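Local coordinates for protein erythrocyte binding antigen 140 (Plasmodium falciparum, PDB 4GF2) that probably binds glycophorin C on the host erythrocyte surface, through tandem Duffy-binding-like domains, when the malaria parasite invades, at residues S93-R98 and I176-K181; E141-N146 and P170-Q175; D363-L368 and K450-K455. The protein carries 3 engineered substitutions. All coordinates share one frame; numbering follows the deposited sequence.

Interaction 1: S93-R98 and I176-K181; sequences SFSDFR and INLWIK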
loop_
_atom_site.group_PDB
_atom_site.type_symbol
_atom_site.label_atom_id
_atom_site.label_comp_id
_atom_site.label_asym_id
_atom_site.label_seq_id
_atom_site.Cartn_x
_atom_site.Cartn_y
_atom_site.Cartn_z
ATOM N N SER A 93 0.055 -2.011 -39.012
ATOM C CA SER A 93 -1.120 -1.332 -39.534
ATOM C C SER A 93 -1.517 -1.917 -40.879
ATOM O O SER A 93 -2.706 -2.035 -41.175
ATOM C CB SER A 93 -0.894 0.172 -39.643
ATOM O OG SER A 93 -1.212 0.800 -38.415
ATOM N N PHE A 94 -0.532 -2.288 -41.693
ATOM C CA PHE A 94 -0.832 -2.921 -42.973
ATOM C C PHE A 94 -1.605 -4.212 -42.733
ATOM O O PHE A 94 -2.552 -4.532 -43.452
ATOM C CB PHE A 94 0.442 -3.223 -43.758
ATOM C CG PHE A 94 0.192 -3.918 -45.070
ATOM C CD1 PHE A 94 -0.289 -3.215 -46.161
ATOM C CD2 PHE A 94 0.436 -5.272 -45.210
ATOM C CE1 PHE A 94 -0.519 -3.846 -47.363
ATOM C CE2 PHE A 94 0.206 -5.909 -46.413
ATOM C CZ PHE A 94 -0.267 -5.193 -47.491
ATOM N N SER A 95 -1.196 -4.948 -41.709
ATOM C CA SER A 95 -1.829 -6.214 -41.389
ATOM C C SER A 95 -3.267 -6.005 -40.929
ATOM O O SER A 95 -4.141 -6.808 -41.242
ATOM C CB SER A 95 -1.031 -6.942 -40.310
ATOM O OG SER A 95 0.293 -7.171 -40.745
ATOM N N ASP A 96 -3.510 -4.928 -40.187
ATOM C CA ASP A 96 -4.858 -4.622 -39.716
ATOM C C ASP A 96 -5.760 -4.176 -40.862
ATOM O O ASP A 96 -6.957 -4.463 -40.858
ATOM C CB ASP A 96 -4.829 -3.563 -38.615
ATOM C CG ASP A 96 -4.484 -4.143 -37.257
ATOM O OD1 ASP A 96 -4.846 -5.309 -37.005
ATOM O OD2 ASP A 96 -3.855 -3.437 -36.442
ATOM N N PHE A 97 -5.192 -3.478 -41.843
ATOM C CA PHE A 97 -5.940 -3.163 -43.057
ATOM C C PHE A 97 -6.432 -4.459 -43.691
ATOM O O PHE A 97 -7.586 -4.559 -44.111
ATOM C CB PHE A 97 -5.088 -2.387 -44.066
ATOM C CG PHE A 97 -5.014 -0.907 -43.797
ATOM C CD1 PHE A 97 -6.163 -0.136 -43.768
ATOM C CD2 PHE A 97 -3.789 -0.282 -43.598
ATOM C CE1 PHE A 97 -6.094 1.229 -43.526
ATOM C CE2 PHE A 97 -3.715 1.077 -43.361
ATOM C CZ PHE A 97 -4.870 1.834 -43.324
ATOM N N ARG A 98 -5.549 -5.452 -43.747
ATOM C CA ARG A 98 -5.889 -6.747 -44.325
ATOM C C ARG A 98 -6.948 -7.462 -43.499
ATOM O O ARG A 98 -7.975 -7.898 -44.023
ATOM C CB ARG A 98 -4.647 -7.632 -44.406
ATOM C CG ARG A 98 -4.932 -9.060 -44.857
ATOM C CD ARG A 98 -3.671 -9.902 -44.838
ATOM N NE ARG A 98 -3.929 -11.283 -45.235
ATOM C CZ ARG A 98 -4.188 -12.283 -44.395
ATOM N NH1 ARG A 98 -4.226 -12.084 -43.083
ATOM N NH2 ARG A 98 -4.408 -13.499 -44.872
ATOM N N ILE A 176 -4.673 -11.972 -33.988
ATOM C CA ILE A 176 -4.357 -12.150 -32.577
ATOM C C ILE A 176 -2.898 -12.538 -32.365
ATOM O O ILE A 176 -2.303 -12.202 -31.341
ATOM C CB ILE A 176 -5.263 -13.203 -31.922
ATOM C CG1 ILE A 176 -5.116 -13.132 -30.403
ATOM C CG2 ILE A 176 -4.929 -14.597 -32.445
ATOM C CD1 ILE A 176 -6.154 -13.916 -29.678
ATOM N N ASN A 177 -2.324 -13.247 -33.328
ATOM C CA ASN A 177 -0.905 -13.568 -33.273
ATOM C C ASN A 177 -0.091 -12.282 -33.393
ATOM O O ASN A 177 0.823 -12.031 -32.604
ATOM C CB ASN A 177 -0.525 -14.555 -34.380
ATOM C CG ASN A 177 -1.259 -15.889 -34.261
ATOM O OD1 ASN A 177 -2.405 -15.948 -33.806
ATOM N ND2 ASN A 177 -0.596 -16.966 -34.670
ATOM N N LEU A 178 -0.447 -11.459 -34.375
ATOM C CA LEU A 178 0.238 -10.193 -34.600
ATOM C C LEU A 178 0.059 -9.243 -33.418
ATOM O O LEU A 178 0.996 -8.548 -33.036
ATOM C CB LEU A 178 -0.262 -9.531 -35.886
ATOM C CG LEU A 178 0.020 -10.302 -37.176
ATOM C CD1 LEU A 178 -0.624 -9.625 -38.382
ATOM C CD2 LEU A 178 1.514 -10.457 -37.387
ATOM N N TRP A 179 -1.135 -9.218 -32.832
ATOM C CA TRP A 179 -1.396 -8.321 -31.706
ATOM C C TRP A 179 -0.599 -8.732 -30.475
ATOM O O TRP A 179 -0.004 -7.890 -29.805
ATOM C CB TRP A 179 -2.885 -8.265 -31.373
ATOM C CG TRP A 179 -3.661 -7.355 -32.269
ATOM C CD1 TRP A 179 -3.254 -6.837 -33.466
ATOM C CD2 TRP A 179 -4.979 -6.841 -32.039
ATOM N NE1 TRP A 179 -4.242 -6.042 -33.999
ATOM C CE2 TRP A 179 -5.310 -6.027 -33.141
ATOM C CE3 TRP A 179 -5.914 -6.996 -31.011
ATOM C CZ2 TRP A 179 -6.532 -5.370 -33.242
ATOM C CZ3 TRP A 179 -7.130 -6.345 -31.117
ATOM C CH2 TRP A 179 -7.429 -5.543 -32.222
ATOM N N ILE A 180 -0.575 -10.026 -30.184
ATOM C CA ILE A 180 0.198 -10.525 -29.054
ATOM C C ILE A 180 1.668 -10.120 -29.201
ATOM O O ILE A 180 2.282 -9.622 -28.258
ATOM C CB ILE A 180 0.063 -12.056 -28.913
ATOM C CG1 ILE A 180 -1.301 -12.402 -28.306
ATOM C CG2 ILE A 180 1.168 -12.618 -28.035
ATOM C CD1 ILE A 180 -1.546 -13.887 -28.115
ATOM N N LYS A 181 2.221 -10.316 -30.394
ATOM C CA LYS A 181 3.608 -9.961 -30.663
ATOM C C LYS A 181 3.849 -8.473 -30.440
ATOM O O LYS A 181 4.832 -8.081 -29.808
ATOM C CB LYS A 181 3.980 -10.322 -32.103
ATOM C CG LYS A 181 4.330 -11.787 -32.329
ATOM C CD LYS A 181 4.036 -12.184 -33.766
ATOM C CE LYS A 181 5.004 -13.216 -34.285
ATOM N NZ LYS A 181 4.713 -13.533 -35.710
#

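Interaction 2: E141-N146 and P170-Q175; sequences EWWEKN and PAEEPQ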
loop_
_atom_site.group_PDB
_atom_site.type_symbol
_atom_site.label_atom_id
_atom_site.label_comp_id
_atom_site.label_asym_id
_atom_site.label_seq_id
_atom_site.Cartn_x
_atom_site.Cartn_y
_atom_site.Cartn_z
ATOM N N GLU A 141 -9.831 -12.811 -51.934
ATOM C CA GLU A 141 -9.250 -12.869 -53.269
ATOM C C GLU A 141 -8.815 -11.472 -53.714
ATOM O O GLU A 141 -7.735 -11.297 -54.270
ATOM C CB GLU A 141 -10.251 -13.457 -54.262
ATOM C CG GLU A 141 -10.638 -14.900 -53.970
ATOM C CD GLU A 141 -11.623 -15.460 -54.982
ATOM O OE1 GLU A 141 -11.437 -15.217 -56.193
ATOM O OE2 GLU A 141 -12.585 -16.139 -54.566
ATOM N N TRP A 142 -9.658 -10.478 -53.459
ATOM C CA TRP A 142 -9.351 -9.111 -53.855
ATOM C C TRP A 142 -8.059 -8.652 -53.188
ATOM O O TRP A 142 -7.180 -8.081 -53.833
ATOM C CB TRP A 142 -10.501 -8.174 -53.485
ATOM C CG TRP A 142 -10.281 -6.767 -53.940
ATOM C CD1 TRP A 142 -10.733 -6.200 -55.093
ATOM C CD2 TRP A 142 -9.545 -5.747 -53.251
ATOM N NE1 TRP A 142 -10.329 -4.890 -55.166
ATOM C CE2 TRP A 142 -9.596 -4.586 -54.050
ATOM C CE3 TRP A 142 -8.845 -5.703 -52.042
ATOM C CZ2 TRP A 142 -8.975 -3.397 -53.676
ATOM C CZ3 TRP A 142 -8.229 -4.523 -51.674
ATOM C CH2 TRP A 142 -8.298 -3.385 -52.487
ATOM N N TRP A 143 -7.937 -8.909 -51.892
ATOM C CA TRP A 143 -6.723 -8.551 -51.182
ATOM C C TRP A 143 -5.525 -9.239 -51.829
ATOM O O TRP A 143 -4.481 -8.620 -52.037
ATOM C CB TRP A 143 -6.817 -8.924 -49.702
ATOM C CG TRP A 143 -5.648 -8.429 -48.924
ATOM C CD1 TRP A 143 -4.552 -9.145 -48.545
ATOM C CD2 TRP A 143 -5.443 -7.097 -48.449
ATOM N NE1 TRP A 143 -3.678 -8.340 -47.853
ATOM C CE2 TRP A 143 -4.203 -7.076 -47.783
ATOM C CE3 TRP A 143 -6.189 -5.916 -48.520
ATOM C CZ2 TRP A 143 -3.693 -5.926 -47.192
ATOM C CZ3 TRP A 143 -5.681 -4.774 -47.929
ATOM C CH2 TRP A 143 -4.445 -4.788 -47.276
ATOM N N GLU A 144 -5.684 -10.517 -52.156
ATOM C CA GLU A 144 -4.608 -11.286 -52.768
ATOM C C GLU A 144 -4.026 -10.548 -53.969
ATOM O O GLU A 144 -2.808 -10.450 -54.121
ATOM C CB GLU A 144 -5.116 -12.662 -53.210
ATOM C CG GLU A 144 -4.535 -13.828 -52.427
ATOM C CD GLU A 144 -3.037 -13.977 -52.617
ATOM O OE1 GLU A 144 -2.602 -14.264 -53.752
ATOM O OE2 GLU A 144 -2.294 -13.808 -51.626
ATOM N N LYS A 145 -4.904 -10.019 -54.812
ATOM C CA LYS A 145 -4.481 -9.415 -56.069
ATOM C C LYS A 145 -3.966 -7.985 -55.912
ATOM O O LYS A 145 -3.212 -7.498 -56.754
ATOM C CB LYS A 145 -5.633 -9.457 -57.075
ATOM C CG LYS A 145 -5.896 -10.860 -57.609
ATOM C CD LYS A 145 -7.370 -11.123 -57.860
ATOM C CE LYS A 145 -7.597 -12.574 -58.270
ATOM N NZ LYS A 145 -9.036 -12.906 -58.460
ATOM N N ASN A 146 -4.352 -7.321 -54.828
ATOM C CA ASN A 146 -4.034 -5.910 -54.661
ATOM C C ASN A 146 -3.015 -5.615 -53.566
ATOM O O ASN A 146 -2.499 -4.503 -53.485
ATOM C CB ASN A 146 -5.317 -5.121 -54.392
ATOM C CG ASN A 146 -6.210 -5.041 -55.610
ATOM O OD1 ASN A 146 -6.022 -4.183 -56.469
ATOM N ND2 ASN A 146 -7.182 -5.940 -55.696
ATOM N N PRO A 170 4.811 -7.703 -45.161
ATOM C CA PRO A 170 4.664 -8.572 -43.989
ATOM C C PRO A 170 3.994 -9.898 -44.326
ATOM O O PRO A 170 3.050 -9.929 -45.114
ATOM C CB PRO A 170 3.762 -7.755 -43.054
ATOM C CG PRO A 170 3.852 -6.356 -43.539
ATOM C CD PRO A 170 4.056 -6.450 -45.008
ATOM N N ALA A 171 4.484 -10.983 -43.737
ATOM C CA ALA A 171 3.836 -12.277 -43.891
ATOM C C ALA A 171 2.436 -12.198 -43.297
ATOM O O ALA A 171 2.185 -11.432 -42.367
ATOM C CB ALA A 171 4.645 -13.373 -43.206
ATOM N N GLU A 172 1.529 -12.992 -43.850
ATOM C CA GLU A 172 0.147 -13.024 -43.394
ATOM C C GLU A 172 -0.002 -13.939 -42.185
ATOM O O GLU A 172 0.430 -15.088 -42.211
ATOM C CB GLU A 172 -0.759 -13.490 -44.535
ATOM C CG GLU A 172 -0.771 -12.523 -45.711
ATOM C CD GLU A 172 -1.480 -13.073 -46.928
ATOM O OE1 GLU A 172 -1.873 -14.257 -46.907
ATOM O OE2 GLU A 172 -1.643 -12.316 -47.909
ATOM N N GLU A 173 -0.605 -13.412 -41.125
ATOM C CA GLU A 173 -0.842 -14.167 -39.900
ATOM C C GLU A 173 -2.158 -13.720 -39.276
ATOM O O GLU A 173 -2.604 -12.596 -39.501
ATOM C CB GLU A 173 0.272 -13.920 -38.884
ATOM C CG GLU A 173 1.685 -14.106 -39.390
ATOM C CD GLU A 173 2.706 -13.929 -38.277
ATOM O OE1 GLU A 173 3.750 -13.285 -38.505
ATOM O OE2 GLU A 173 2.460 -14.437 -37.163
ATOM N N PRO A 174 -2.781 -14.593 -38.474
ATOM C CA PRO A 174 -3.982 -14.191 -37.739
ATOM C C PRO A 174 -3.746 -12.920 -36.930
ATOM O O PRO A 174 -2.640 -12.709 -36.431
ATOM C CB PRO A 174 -4.230 -15.380 -36.810
ATOM C CG PRO A 174 -3.653 -16.542 -37.544
ATOM C CD PRO A 174 -2.445 -16.011 -38.252
ATOM N N GLN A 175 -4.776 -12.090 -36.799
ATOM C CA GLN A 175 -4.635 -10.813 -36.116
ATOM C C GLN A 175 -4.127 -10.989 -34.690
ATOM O O GLN A 175 -3.257 -10.242 -34.234
ATOM C CB GLN A 175 -5.966 -10.061 -36.088
ATOM C CG GLN A 175 -5.874 -8.731 -35.359
ATOM C CD GLN A 175 -7.175 -7.964 -35.366
ATOM O OE1 GLN A 175 -8.155 -8.384 -34.759
ATOM N NE2 GLN A 175 -7.189 -6.827 -36.053
HETATM O O HOH W 1 -1.073 -9.573 -47.167
HETATM O O HOH W 2 -3.576 -13.206 -49.517
#

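Interaction 3: D363-L368 and K450-K455; sequences DYKEHL and KENVWK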
loop_
_atom_site.group_PDB
_atom_site.type_symbol
_atom_site.label_atom_id
_atom_site.label_comp_id
_atom_site.label_asym_id
_atom_site.label_seq_id
_atom_site.Cartn_x
_atom_site.Cartn_y
_atom_site.Cartn_z
ATOM N N ASP A 363 0.750 3.411 2.196
ATOM C CA ASP A 363 1.838 4.066 2.909
ATOM C C ASP A 363 1.460 4.209 4.373
ATOM O O ASP A 363 2.279 3.994 5.265
ATOM C CB ASP A 363 2.134 5.441 2.313
ATOM C CG ASP A 363 2.801 5.360 0.956
ATOM O OD1 ASP A 363 3.324 4.280 0.616
ATOM O OD2 ASP A 363 2.811 6.378 0.232
ATOM N N TYR A 364 0.208 4.568 4.621
ATOM C CA TYR A 364 -0.239 4.793 5.984
ATOM C C TYR A 364 -0.202 3.488 6.771
ATOM O O TYR A 364 0.275 3.452 7.905
ATOM C CB TYR A 364 -1.646 5.388 6.001
ATOM C CG TYR A 364 -2.079 5.801 7.380
ATOM C CD1 TYR A 364 -2.705 4.901 8.223
ATOM C CD2 TYR A 364 -1.838 7.086 7.850
ATOM C CE1 TYR A 364 -3.093 5.267 9.492
ATOM C CE2 TYR A 364 -2.224 7.463 9.123
ATOM C CZ TYR A 364 -2.853 6.545 9.938
ATOM O OH TYR A 364 -3.245 6.898 11.210
ATOM N N LYS A 365 -0.702 2.418 6.163
ATOM C CA LYS A 365 -0.701 1.106 6.795
ATOM C C LYS A 365 0.736 0.697 7.097
ATOM O O LYS A 365 1.065 0.270 8.206
ATOM C CB LYS A 365 -1.363 0.085 5.870
ATOM C CG LYS A 365 -1.458 -1.320 6.438
ATOM C CD LYS A 365 -2.027 -2.292 5.412
ATOM C CE LYS A 365 -2.111 -3.707 5.969
ATOM N NZ LYS A 365 -2.635 -4.673 4.962
ATOM N N GLU A 366 1.597 0.857 6.100
ATOM C CA GLU A 366 2.999 0.502 6.232
ATOM C C GLU A 366 3.647 1.273 7.384
ATOM O O GLU A 366 4.435 0.710 8.147
ATOM C CB GLU A 366 3.719 0.770 4.912
ATOM C CG GLU A 366 5.169 0.370 4.894
ATOM C CD GLU A 366 5.787 0.499 3.512
ATOM O OE1 GLU A 366 5.042 0.418 2.512
ATOM O OE2 GLU A 366 7.019 0.685 3.430
ATOM N N HIS A 367 3.301 2.551 7.529
ATOM C CA HIS A 367 3.850 3.350 8.618
ATOM C C HIS A 367 3.350 2.884 9.984
ATOM O O HIS A 367 4.117 2.816 10.945
ATOM C CB HIS A 367 3.508 4.827 8.446
ATOM C CG HIS A 367 4.040 5.690 9.547
ATOM N ND1 HIS A 367 5.181 6.452 9.408
ATOM C CD2 HIS A 367 3.604 5.891 10.814
ATOM C CE1 HIS A 367 5.421 7.091 10.540
ATOM N NE2 HIS A 367 4.480 6.768 11.409
ATOM N N LEU A 368 2.061 2.582 10.075
ATOM C CA LEU A 368 1.476 2.179 11.345
ATOM C C LEU A 368 2.101 0.882 11.836
ATOM O O LEU A 368 2.454 0.752 13.006
ATOM C CB LEU A 368 -0.032 2.004 11.201
ATOM C CG LEU A 368 -0.725 1.484 12.458
ATOM C CD1 LEU A 368 -0.437 2.415 13.622
ATOM C CD2 LEU A 368 -2.220 1.344 12.224
ATOM N N LYS A 450 -6.658 -3.859 12.857
ATOM C CA LYS A 450 -6.226 -4.069 14.235
ATOM C C LYS A 450 -5.643 -5.466 14.463
ATOM O O LYS A 450 -4.858 -5.671 15.387
ATOM C CB LYS A 450 -7.392 -3.836 15.194
ATOM C CG LYS A 450 -8.535 -4.820 15.024
ATOM C CD LYS A 450 -9.647 -4.549 16.015
ATOM C CE LYS A 450 -10.761 -5.563 15.872
ATOM N NZ LYS A 450 -11.864 -5.297 16.830
ATOM N N GLU A 451 -6.033 -6.422 13.626
ATOM C CA GLU A 451 -5.548 -7.791 13.757
ATOM C C GLU A 451 -4.078 -7.903 13.352
ATOM O O GLU A 451 -3.262 -8.457 14.090
ATOM C CB GLU A 451 -6.405 -8.743 12.918
ATOM C CG GLU A 451 -7.841 -8.868 13.405
ATOM C CD GLU A 451 -8.689 -9.760 12.516
ATOM O OE1 GLU A 451 -8.207 -10.159 11.433
ATOM O OE2 GLU A 451 -9.840 -10.063 12.901
ATOM N N ASN A 452 -3.743 -7.379 12.180
ATOM C CA ASN A 452 -2.356 -7.360 11.734
ATOM C C ASN A 452 -1.462 -6.579 12.692
ATOM O O ASN A 452 -0.313 -6.951 12.925
ATOM C CB ASN A 452 -2.253 -6.768 10.328
ATOM C CG ASN A 452 -2.582 -7.777 9.246
ATOM O OD1 ASN A 452 -2.332 -8.973 9.397
ATOM N ND2 ASN A 452 -3.142 -7.296 8.141
ATOM N N VAL A 453 -1.988 -5.495 13.249
ATOM C CA VAL A 453 -1.220 -4.696 14.189
ATOM C C VAL A 453 -0.834 -5.568 15.378
ATOM O O VAL A 453 0.313 -5.558 15.822
ATOM C CB VAL A 453 -2.010 -3.467 14.676
ATOM C CG1 VAL A 453 -1.273 -2.775 15.817
ATOM C CG2 VAL A 453 -2.247 -2.501 13.528
ATOM N N TRP A 454 -1.791 -6.333 15.888
ATOM C CA TRP A 454 -1.509 -7.206 17.016
ATOM C C TRP A 454 -0.561 -8.334 16.621
ATOM O O TRP A 454 0.276 -8.756 17.419
ATOM C CB TRP A 454 -2.788 -7.802 17.598
ATOM C CG TRP A 454 -2.477 -8.759 18.693
ATOM C CD1 TRP A 454 -2.626 -10.112 18.670
ATOM C CD2 TRP A 454 -1.919 -8.437 19.971
ATOM N NE1 TRP A 454 -2.209 -10.652 19.861
ATOM C CE2 TRP A 454 -1.771 -9.644 20.677
ATOM C CE3 TRP A 454 -1.537 -7.244 20.588
ATOM C CZ2 TRP A 454 -1.259 -9.692 21.968
ATOM C CZ3 TRP A 454 -1.030 -7.293 21.868
ATOM C CH2 TRP A 454 -0.895 -8.509 22.545
ATOM N N LYS A 455 -0.702 -8.827 15.394
ATOM C CA LYS A 455 0.158 -9.897 14.902
ATOM C C LYS A 455 1.629 -9.509 14.983
ATOM O O LYS A 455 2.453 -10.285 15.468
ATOM C CB LYS A 455 -0.198 -10.262 13.459
ATOM C CG LYS A 455 -1.322 -11.278 13.335
ATOM C CD LYS A 455 -1.631 -11.602 11.881
ATOM C CE LYS A 455 -2.686 -12.691 11.775
ATOM N NZ LYS A 455 -3.038 -13.000 10.364
#

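Interaction 1: S93-R98 and I176-K181
L178 and W179 are the residues of I176-K181 that meet S93-R98, each facing a single partner on helix 83-101. S95 and L178 sit where the backbones come closest, with CA of S95 8.1 Å from CA of L178. L178 points its CB toward the other helix and then runs on straight, chi2 175°, so that the CD1 branch leads. That methyl meets the flank of S95, 3.3 Å from its CB, a tight approach, and 3.5 Å from its OG. A serine suits this place because it is small enough to let the leucine methyl come close. Its hydroxyl is bonded to the backbone O of R91, one turn back, and also to a glycerol probably carried over from crystallisation.

W179 comes next and supplies the polar half of the contact. Its indole N-H is directed at D96, and NE1 lies 3.2 Å from OD1 of D96, with an N-H...O angle of 150°. The oxygen accepts on its syn lone pair, and the carboxylate stands almost upright to the indole, the two planes 83° apart; OD1 itself is tilted a little from the ring plane. Tryptophan is apt here: it fills buried space with a large apolar surface yet has one N-H to spend on a buried acid. D96 is gripped from several directions, since OD1 also takes a bond from NE2 of Q175 while OD2 forms a salt bridge with R39. Surrounded by donors and a positive charge, this buried carboxylate would probably remain ionised. Close packing at one residue pair and a tryptophan-aspartate bond at the next join helix 83-101 to helix 175-202, as expected in the mainly helical Duffy-binding-like fold.

Interaction 2: E141-N146 and P170-Q175
E144 and E172 are the residues whose backbones come nearest, yet their CA atoms are 10.7 Å apart, so only long side chains and water can span the distance. E141-N146 is a turn within helix 132-155; P170-P174 is an extended loop, with P174 at the N-cap position, and Q175 opens helix 175-202. E172 directs its CB toward the helix and continues extended, chi2 171°, whereas the E144 chain is bent at chi2, -64°. The two side chains cross at about a right angle with their carboxylate planes 82° apart, and OE2 of E144 stays 4.1 Å from OE2 of E172.

W143 brings its indole to the same oxygen through water. Water 1 lies in the ring plane, accepts from NE1 of W143 at 3.0 Å and donates to OE2 of E172 at 2.9 Å. Water 2 donates to OE2 of both glutamates, 2.7 Å from that of E172. Tryptophan fits the boundary here, as its ring packs inward against F94 while its N-H faces the hydrated side.

Two like charges this close would repel each other if left alone. K147 forms salt bridges with OE2 of both E144 and E172, and the shared water adds a common donor. The chemistry thus implies a hydrated junction between helix and loop, with little direct packing, whose negative charge K147 probably offsets in part.

Interaction 3: D363-L368 and K450-K455
N452 turns its flat amide so that ND2 is the atom nearest to K365, whose NZ stands 4.2 Å away and displaced from the amide plane toward one face. Both atoms are nitrogens carrying hydrogens, so this is a loose polar approach. The lysine chain is extended throughout, with CG anti to its backbone N, chi1 -178°, and this full reach carries the ammonium across to the neighbouring helix; the partner of NZ is a glycerol, through a weak hydrogen bond. On the far side of N452's helix the W454 ring is stacked on Y470, and on the other helix the phenol of Y364 is bonded through OH to the backbone O of M420.

The two segments belong to helix 361-382 and helix 435-457 of the second Duffy-binding-like domain, a mainly helical domain. Their closest backbone pair is L368 with V453, CA to CA 7.9 Å.

Here the contact becomes apolar. With CG of L368 anti to the backbone N (chi1 176°) and CD1 turned aside (chi2 57°), CD2 carries the chain straight on and meets CG2 of V453 at 4.1 Å, the side chains crossing at about a right angle. Valine suits this close approach, since its branch is at CB and its methyls stay close to the backbone; the longer leucine spans the remainder. V453 also packs on Y399, and L368 on M420, which ties this pair to helices 388-407 and 415-427.

How the interactions relate
Interactions 1 and 2 adjoin in the first Duffy-binding-like domain, their centres 11 Å apart. Q175, the first residue of helix 175-202, immediately precedes I176-K181 and joins the two contacts, while NZ of K181 forms a salt bridge 2.8 Å from OE2 of E173. F94 and R98 of interaction 1 pack on W143 of interaction 2, and F94 also touches P170, so helix 83-101 meets both segments of interaction 2. Interaction 3 belongs to the second domain, its centre 48 Å from that of interaction 1 and 59 Å from that of interaction 2, and touches neither. Glycerol lies about 3 Å from a side chain in each contact, probably a crystallisation remnant.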